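Local coordinates for protein heroin esterase (Rhodococcus sp., PDB 1LZL) that probably hydrolyses acetyl ester bonds, including those of heroin, as an esterase of the alpha/beta hydrolase fold, at residues D8-A13 / T297-E302; V65-V70 / A112-E117. All blocks are in the same frame, centred on the assembly; numbering follows the deposited sequence.

In the fold
The two contacts lie in different parts of one alpha/beta hydrolase chain, with centres about 30 Å apart and nearest atoms about 17 Å apart, so they do not touch. Contact 1 joins the ends of the sequence: helix 9-14, near the N-terminus, meets the start of helix 299-315, the last helix. Contact 2 falls between them along the chain and belongs to the central eight-stranded sheet, where strand 65-72 runs antiparallel to strand 112-116 near the edge formed by strand 49-56. Contact 1 thus closes the chain on its periphery, its centre about 21 Å from that of the chain, whereas contact 2 is part of the buried sheet on which the fold is built.

Contact 1 (D8-A13 / T297-E302); sequences DPELAA and TAAVSE. Unlike the reference sequence in segment 297-302: Ala-299 (reference Gly), Ser-301 (reference Arg).
Glu-10 of helix 9-14 reaches the first turn of helix 299-315 in a partly buried helix-start to helix-start contact, which ties the N-terminal part of this alpha/beta hydrolase to its last helix. Its carboxylate sits at the N-terminal end of that helix, where the residue at the N-cap position is Ala-298, whose side chain has no polar atom. Ala-299 N donates to Glu-10 OE1 at 2.6 Å in a nearly straight bond (168°), arriving on the syn side but 30° out of the carboxylate plane. The helix end would probably favour the negative charge there. The other helix start is capped from within: Asp-8, at the N-cap, accepts from Glu-10 N through the anti lone pair of OD1. CG of Asp-8 stands anti to the backbone N (chi1 -174°), which turns the other carboxylate oxygen, OD2, across the gap to 3.6 Å from Val-300 CG1.

Beneath these polar groups is an apolar layer. Leu-11 straddles the partner segment with its two methyls, CD2 lying 3.8 Å from Ala-298 CB and CD1 3.9 Å from Val-300 CG1, and the leucine and valine side chains cross at about a right angle. Thr-288, Ser-292 and Val-295 of the loop that leads into helix 299-315 also touch Leu-11, while Ser-301 OG is hydrogen-bonded chiefly to Val-295 O. A single water bridges the two helix starts: it donates to Asp-8 OD2 and to Glu-10 OE1, each at 2.6 Å, and accepts from Val-300 N at 2.9 Å.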
ATOM      1  N   ASP A   8      -0.926  -2.525 -22.797  1.00 18.39           N
ATOM      2  CA  ASP A   8      -1.563  -3.795 -23.123  1.00 20.95           C
ATOM      3  C   ASP A   8      -2.898  -3.535 -23.790  1.00 20.81           C
ATOM      4  O   ASP A   8      -3.704  -2.749 -23.232  1.00 20.67           O
ATOM      5  CB  ASP A   8      -1.621  -4.486 -21.772  1.00 23.57           C
ATOM      6  CG  ASP A   8      -2.114  -5.910 -21.864  1.00 24.15           C
ATOM      7  OD1 ASP A   8      -3.164  -6.075 -22.550  1.00 36.73           O
ATOM      8  OD2 ASP A   8      -1.501  -6.795 -21.298  1.00 22.06           O
ATOM      9  N   PRO A   9      -3.234  -4.047 -24.956  1.00 28.79           N
ATOM     10  CA  PRO A   9      -4.536  -3.737 -25.567  1.00 30.56           C
ATOM     11  C   PRO A   9      -5.765  -3.929 -24.691  1.00 30.21           C
ATOM     12  O   PRO A   9      -6.774  -3.208 -24.796  1.00 30.62           O
ATOM     13  CB  PRO A   9      -4.581  -4.741 -26.748  1.00 38.05           C
ATOM     14  CG  PRO A   9      -3.132  -4.791 -27.124  1.00 40.53           C
ATOM     15  CD  PRO A   9      -2.396  -4.919 -25.813  1.00 35.47           C
ATOM     16  N   GLU A  10      -5.637  -4.909 -23.793  1.00 29.03           N
ATOM     17  CA  GLU A  10      -6.693  -5.256 -22.853  1.00 28.92           C
ATOM     18  C   GLU A  10      -6.947  -4.103 -21.884  1.00 26.67           C
ATOM     19  O   GLU A  10      -8.059  -3.828 -21.404  1.00 29.96           O
ATOM     20  CB  GLU A  10      -6.306  -6.546 -22.121  1.00 32.59           C
ATOM     21  CG  GLU A  10      -6.725  -7.830 -22.800  1.00 38.14           C
ATOM     22  CD  GLU A  10      -6.741  -9.025 -21.870  1.00 43.41           C
ATOM     23  OE1 GLU A  10      -5.734  -9.291 -21.183  1.00 45.87           O
ATOM     24  OE2 GLU A  10      -7.771  -9.723 -21.807  1.00 54.46           O
ATOM     25  N   LEU A  11      -5.898  -3.373 -21.572  1.00 25.34           N
ATOM     26  CA  LEU A  11      -6.002  -2.257 -20.628  1.00 26.15           C
ATOM     27  C   LEU A  11      -6.457  -1.009 -21.369  1.00 29.12           C
ATOM     28  O   LEU A  11      -7.348  -0.305 -20.901  1.00 33.21           O
ATOM     29  CB  LEU A  11      -4.642  -2.013 -19.970  1.00 20.93           C
ATOM     30  CG  LEU A  11      -4.266  -3.116 -18.969  1.00 18.99           C
ATOM     31  CD1 LEU A  11      -2.910  -2.786 -18.360  1.00 20.25           C
ATOM     32  CD2 LEU A  11      -5.362  -3.276 -17.959  1.00 17.39           C
ATOM     33  N   ALA A  12      -5.802  -0.791 -22.496  1.00 31.23           N
ATOM     34  CA  ALA A  12      -6.026   0.280 -23.450  1.00 33.19           C
ATOM     35  C   ALA A  12      -7.499   0.636 -23.554  1.00 33.99           C
ATOM     36  O   ALA A  12      -7.898   1.797 -23.542  1.00 49.25           O
ATOM     37  CB  ALA A  12      -5.540  -0.098 -24.849  1.00 33.11           C
ATOM     38  N   ALA A  13      -8.286  -0.416 -23.668  1.00 41.98           N
ATOM     39  CA  ALA A  13      -9.737  -0.400 -23.666  1.00 37.29           C
ATOM     40  C   ALA A  13     -10.332   0.385 -22.511  1.00 40.23           C
ATOM     41  O   ALA A  13     -11.094   1.356 -22.629  1.00 46.67           O
ATOM     42  CB  ALA A  13     -10.176  -1.873 -23.632  1.00 38.35           C
ATOM     43  N   THR A 297     -10.000  -8.062 -15.026  1.00 23.62           N
ATOM     44  CA  THR A 297     -10.235  -9.025 -16.080  1.00 23.93           C
ATOM     45  C   THR A 297      -9.065  -9.170 -17.024  1.00 22.03           C
ATOM     46  O   THR A 297      -8.917 -10.209 -17.672  1.00 26.28           O
ATOM     47  CB  THR A 297     -11.528  -8.570 -16.814  1.00 32.09           C
ATOM     48  OG1 THR A 297     -11.439  -7.203 -17.237  1.00 59.49           O
ATOM     49  CG2 THR A 297     -12.621  -8.637 -15.764  1.00 44.19           C
ATOM     50  N   ALA A 298      -8.195  -8.169 -17.140  1.00 21.57           N
ATOM     51  CA  ALA A 298      -7.073  -8.253 -18.069  1.00 22.52           C
ATOM     52  C   ALA A 298      -6.121  -9.377 -17.693  1.00 23.16           C
ATOM     53  O   ALA A 298      -5.915  -9.588 -16.490  1.00 20.27           O
ATOM     54  CB  ALA A 298      -6.347  -6.905 -18.055  1.00 20.76           C
ATOM     55  N   ALA A 299      -5.554 -10.068 -18.712  1.00 21.41           N
ATOM     56  CA  ALA A 299      -4.658 -11.174 -18.328  1.00 18.71           C
ATOM     57  C   ALA A 299      -3.465 -10.688 -17.496  1.00 16.82           C
ATOM     58  O   ALA A 299      -3.086 -11.424 -16.588  1.00 18.84           O
ATOM     59  CB  ALA A 299      -4.201 -11.935 -19.562  1.00 23.41           C
ATOM     60  N   VAL A 300      -2.909  -9.510 -17.792  1.00 15.92           N
ATOM     61  CA  VAL A 300      -1.721  -9.020 -17.050  1.00 14.86           C
ATOM     62  C   VAL A 300      -2.101  -8.706 -15.606  1.00 14.82           C
ATOM     63  O   VAL A 300      -1.266  -8.928 -14.704  1.00 13.86           O
ATOM     64  CB  VAL A 300      -1.058  -7.801 -17.715  1.00 14.39           C
ATOM     65  CG1 VAL A 300      -1.962  -6.552 -17.692  1.00 14.65           C
ATOM     66  CG2 VAL A 300       0.294  -7.500 -17.065  1.00 14.23           C
ATOM     67  N   SER A 301      -3.316  -8.209 -15.387  1.00 15.55           N
ATOM     68  CA  SER A 301      -3.845  -8.006 -14.029  1.00 15.85           C
ATOM     69  C   SER A 301      -4.045  -9.348 -13.335  1.00 16.09           C
ATOM     70  O   SER A 301      -3.652  -9.522 -12.160  1.00 17.75           O
ATOM     71  CB  SER A 301      -5.157  -7.208 -14.092  1.00 16.82           C
ATOM     72  OG  SER A 301      -4.923  -5.931 -14.669  1.00 14.76           O
ATOM     73  N   GLU A 302      -4.623 -10.328 -14.026  1.00 16.37           N
ATOM     74  CA  GLU A 302      -4.826 -11.667 -13.424  1.00 16.95           C
ATOM     75  C   GLU A 302      -3.494 -12.271 -13.029  1.00 13.83           C
ATOM     76  O   GLU A 302      -3.395 -12.819 -11.922  1.00 15.73           O
ATOM     77  CB  GLU A 302      -5.635 -12.593 -14.368  1.00 18.73           C
ATOM     78  CG  GLU A 302      -7.065 -12.021 -14.542  1.00 25.13           C
ATOM     79  CD  GLU A 302      -7.850 -12.849 -15.543  1.00 39.16           C
ATOM     80  OE1 GLU A 302      -7.258 -13.734 -16.204  1.00 47.34           O
ATOM     81  OE2 GLU A 302      -9.071 -12.609 -15.623  1.00 58.17           O
TER
HETATM   82  O   HOH W   1      -3.367  -8.382 -20.424  1.00 26.73           O

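Contact 2 (V65-V70 / A112-E117); sequences VKIRFV and AVANVE
Ile-67 and Phe-69 pack against Ala-114 on one face of an antiparallel strand pair in the central sheet of the alpha/beta hydrolase fold. Ile-67 CG2 lies 3.7 Å from Ala-114 CB. The first torsion of Phe-69 (chi1 -175°) carries CG away from the backbone N and leans the ring along the neighbouring strand; Ala-114 CA is at the ring edge, and Phe-69 CE1 approaches Ala-112 CB at 3.8 Å. Toward the other end, Val-65 CG1 meets Val-116 CG1 at 3.7 Å. Leu-54 of strand 49-56 and Leu-83 of strand 79-85 extend this apolar layer to the flanking strands.

Ile-67/Val-116 and Phe-69/Ala-114 are non-hydrogen-bonded pairs, alternating with the hydrogen-bonded pairs Arg-68/Asn-115 and Val-70/Val-113. In the Val-70/Val-113 pair, Val-70 N donates to Val-113 O at 2.9 Å, within the carbonyl plane; Asn-115 N instead reaches Arg-68 O from 38° out of the plane of the Arg-68 carbonyl. Helix 99-109 covers the valines of this second face.

Farther along the same face, Arg-68 and Asn-115 run side by side, CB to CB 4.0 Å apart, with guanidinium and amide planes 84° apart. Their polar ends turn to other partners: Arg-68 forms a salt bridge with Asp-99, Asn-115 ND2 donates to Ala-95 O, and at the margin Glu-117 OE1 accepts from Ala-95 N. There the backbone pairing continues, Glu-117 N donating to Lys-66 O at 2.9 Å.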
ATOM      1  N   VAL A  65      -7.411   3.833  16.282  1.00 10.80           N
ATOM      2  CA  VAL A  65      -7.293   3.487  14.870  1.00 11.33           C
ATOM      3  C   VAL A  65      -8.161   2.279  14.623  1.00 11.11           C
ATOM      4  O   VAL A  65      -7.894   1.193  15.158  1.00 12.20           O
ATOM      5  CB  VAL A  65      -5.819   3.227  14.525  1.00 11.30           C
ATOM      6  CG1 VAL A  65      -5.642   2.830  13.070  1.00 10.44           C
ATOM      7  CG2 VAL A  65      -5.009   4.485  14.849  1.00 15.36           C
ATOM      8  N   LYS A  66      -9.195   2.471  13.783  1.00 10.91           N
ATOM      9  CA  LYS A  66      -9.996   1.274  13.511  1.00  9.99           C
ATOM     10  C   LYS A  66      -9.317   0.369  12.465  1.00  8.73           C
ATOM     11  O   LYS A  66      -8.595   0.822  11.602  1.00 10.80           O
ATOM     12  CB  LYS A  66     -11.386   1.604  12.984  1.00 13.62           C
ATOM     13  CG  LYS A  66     -12.116   2.572  13.922  1.00 16.52           C
ATOM     14  CD  LYS A  66     -12.334   1.985  15.317  1.00 20.45           C
ATOM     15  CE  LYS A  66     -13.231   2.885  16.167  1.00 26.76           C
ATOM     16  NZ  LYS A  66     -13.245   2.449  17.599  1.00 32.48           N
ATOM     17  N   ILE A  67      -9.570  -0.930  12.609  1.00 10.27           N
ATOM     18  CA  ILE A  67      -9.044  -1.973  11.766  1.00 10.55           C
ATOM     19  C   ILE A  67     -10.211  -2.832  11.270  1.00 11.04           C
ATOM     20  O   ILE A  67     -11.002  -3.342  12.076  1.00 12.33           O
ATOM     21  CB  ILE A  67      -8.045  -2.854  12.531  1.00  9.45           C
ATOM     22  CG1 ILE A  67      -6.848  -2.013  13.000  1.00 13.03           C
ATOM     23  CG2 ILE A  67      -7.622  -4.058  11.700  1.00 11.52           C
ATOM     24  CD1 ILE A  67      -5.982  -2.808  13.986  1.00 15.22           C
ATOM     25  N   ARG A  68     -10.313  -3.008   9.971  1.00 10.64           N
ATOM     26  CA  ARG A  68     -11.264  -3.965   9.400  1.00 10.40           C
ATOM     27  C   ARG A  68     -10.549  -5.306   9.379  1.00 11.74           C
ATOM     28  O   ARG A  68      -9.640  -5.547   8.572  1.00 12.53           O
ATOM     29  CB  ARG A  68     -11.697  -3.553   8.002  1.00 11.02           C
ATOM     30  CG  ARG A  68     -12.377  -2.197   7.965  1.00 11.67           C
ATOM     31  CD  ARG A  68     -12.791  -1.744   6.602  1.00 12.43           C
ATOM     32  NE  ARG A  68     -13.863  -2.441   5.894  1.00 12.78           N
ATOM     33  CZ  ARG A  68     -15.146  -2.315   6.172  1.00 14.68           C
ATOM     34  NH1 ARG A  68     -15.546  -1.538   7.175  1.00 15.48           N
ATOM     35  NH2 ARG A  68     -15.990  -2.986   5.418  1.00 15.04           N
ATOM     36  N   PHE A  69     -10.959  -6.188  10.277  1.00 12.13           N
ATOM     37  CA  PHE A  69     -10.240  -7.434  10.563  1.00 11.93           C
ATOM     38  C   PHE A  69     -11.013  -8.589   9.957  1.00 12.42           C
ATOM     39  O   PHE A  69     -12.130  -8.960  10.393  1.00 13.57           O
ATOM     40  CB  PHE A  69     -10.082  -7.561  12.075  1.00 13.86           C
ATOM     41  CG  PHE A  69      -9.244  -8.746  12.511  1.00 12.58           C
ATOM     42  CD1 PHE A  69      -7.936  -8.854  12.072  1.00 12.84           C
ATOM     43  CD2 PHE A  69      -9.734  -9.727  13.373  1.00 14.01           C
ATOM     44  CE1 PHE A  69      -7.101  -9.900  12.472  1.00 15.34           C
ATOM     45  CE2 PHE A  69      -8.940 -10.792  13.765  1.00 14.41           C
ATOM     46  CZ  PHE A  69      -7.634 -10.887  13.292  1.00 16.03           C
ATOM     47  N   VAL A  70     -10.454  -9.139   8.904  1.00 13.91           N
ATOM     48  CA  VAL A  70     -11.005 -10.168   8.047  1.00 14.41           C
ATOM     49  C   VAL A  70     -10.412 -11.509   8.433  1.00 16.81           C
ATOM     50  O   VAL A  70      -9.174 -11.684   8.446  1.00 15.28           O
ATOM     51  CB  VAL A  70     -10.773  -9.870   6.558  1.00 15.18           C
ATOM     52  CG1 VAL A  70     -11.532 -10.877   5.673  1.00 15.57           C
ATOM     53  CG2 VAL A  70     -11.198  -8.440   6.213  1.00 16.41           C
ATOM     54  N   ALA A 112      -5.497 -14.212   8.414  1.00 13.68           N
ATOM     55  CA  ALA A 112      -6.196 -13.011   8.868  1.00 11.71           C
ATOM     56  C   ALA A 112      -5.642 -11.787   8.158  1.00 12.74           C
ATOM     57  O   ALA A 112      -4.490 -11.758   7.720  1.00 11.76           O
ATOM     58  CB  ALA A 112      -6.028 -12.866  10.372  1.00 13.11           C
ATOM     59  N   VAL A 113      -6.502 -10.776   8.011  1.00 12.17           N
ATOM     60  CA  VAL A 113      -6.069  -9.532   7.392  1.00  9.96           C
ATOM     61  C   VAL A 113      -6.544  -8.383   8.259  1.00  9.89           C
ATOM     62  O   VAL A 113      -7.733  -8.257   8.573  1.00 12.06           O
ATOM     63  CB  VAL A 113      -6.607  -9.395   5.965  1.00 11.14           C
ATOM     64  CG1 VAL A 113      -6.093  -8.070   5.400  1.00 13.70           C
ATOM     65  CG2 VAL A 113      -6.214 -10.568   5.073  1.00 11.57           C
ATOM     66  N   ALA A 114      -5.595  -7.547   8.666  1.00  9.95           N
ATOM     67  CA  ALA A 114      -5.893  -6.369   9.497  1.00  9.69           C
ATOM     68  C   ALA A 114      -5.784  -5.154   8.577  1.00 10.03           C
ATOM     69  O   ALA A 114      -4.660  -4.703   8.303  1.00  9.46           O
ATOM     70  CB  ALA A 114      -4.921  -6.302  10.669  1.00  9.84           C
ATOM     71  N   ASN A 115      -6.901  -4.694   8.047  1.00  9.60           N
ATOM     72  CA  ASN A 115      -6.948  -3.587   7.086  1.00  9.06           C
ATOM     73  C   ASN A 115      -7.122  -2.258   7.799  1.00  8.80           C
ATOM     74  O   ASN A 115      -8.142  -2.006   8.454  1.00 10.35           O
ATOM     75  CB  ASN A 115      -8.121  -3.937   6.185  1.00  9.93           C
ATOM     76  CG  ASN A 115      -8.381  -2.975   5.063  1.00 10.37           C
ATOM     77  OD1 ASN A 115      -7.547  -2.097   4.823  1.00 11.91           O
ATOM     78  ND2 ASN A 115      -9.528  -3.093   4.401  1.00 11.98           N
ATOM     79  N   VAL A 116      -6.097  -1.407   7.743  1.00  9.13           N
ATOM     80  CA  VAL A 116      -6.015  -0.266   8.690  1.00  9.07           C
ATOM     81  C   VAL A 116      -6.666   1.026   8.208  1.00  9.28           C
ATOM     82  O   VAL A 116      -6.351   1.525   7.107  1.00 10.37           O
ATOM     83  CB  VAL A 116      -4.533   0.027   9.003  1.00 10.73           C
ATOM     84  CG1 VAL A 116      -4.421   1.160  10.017  1.00 12.87           C
ATOM     85  CG2 VAL A 116      -3.764  -1.187   9.501  1.00 11.46           C
ATOM     86  N   GLU A 117      -7.549   1.589   9.017  1.00  9.54           N
ATOM     87  CA  GLU A 117      -8.153   2.906   8.728  1.00  9.44           C
ATOM     88  C   GLU A 117      -7.263   4.010   9.267  1.00 10.11           C
ATOM     89  O   GLU A 117      -7.428   4.497  10.385  1.00 11.06           O
ATOM     90  CB  GLU A 117      -9.550   2.982   9.323  1.00 11.13           C
ATOM     91  CG  GLU A 117     -10.318   4.209   8.824  1.00 14.39           C
ATOM     92  CD  GLU A 117     -10.933   3.961   7.483  1.00 16.33           C
ATOM     93  OE1 GLU A 117     -10.269   4.179   6.461  1.00 14.68           O
ATOM     94  OE2 GLU A 117     -12.097   3.535   7.421  1.00 21.23           O
TER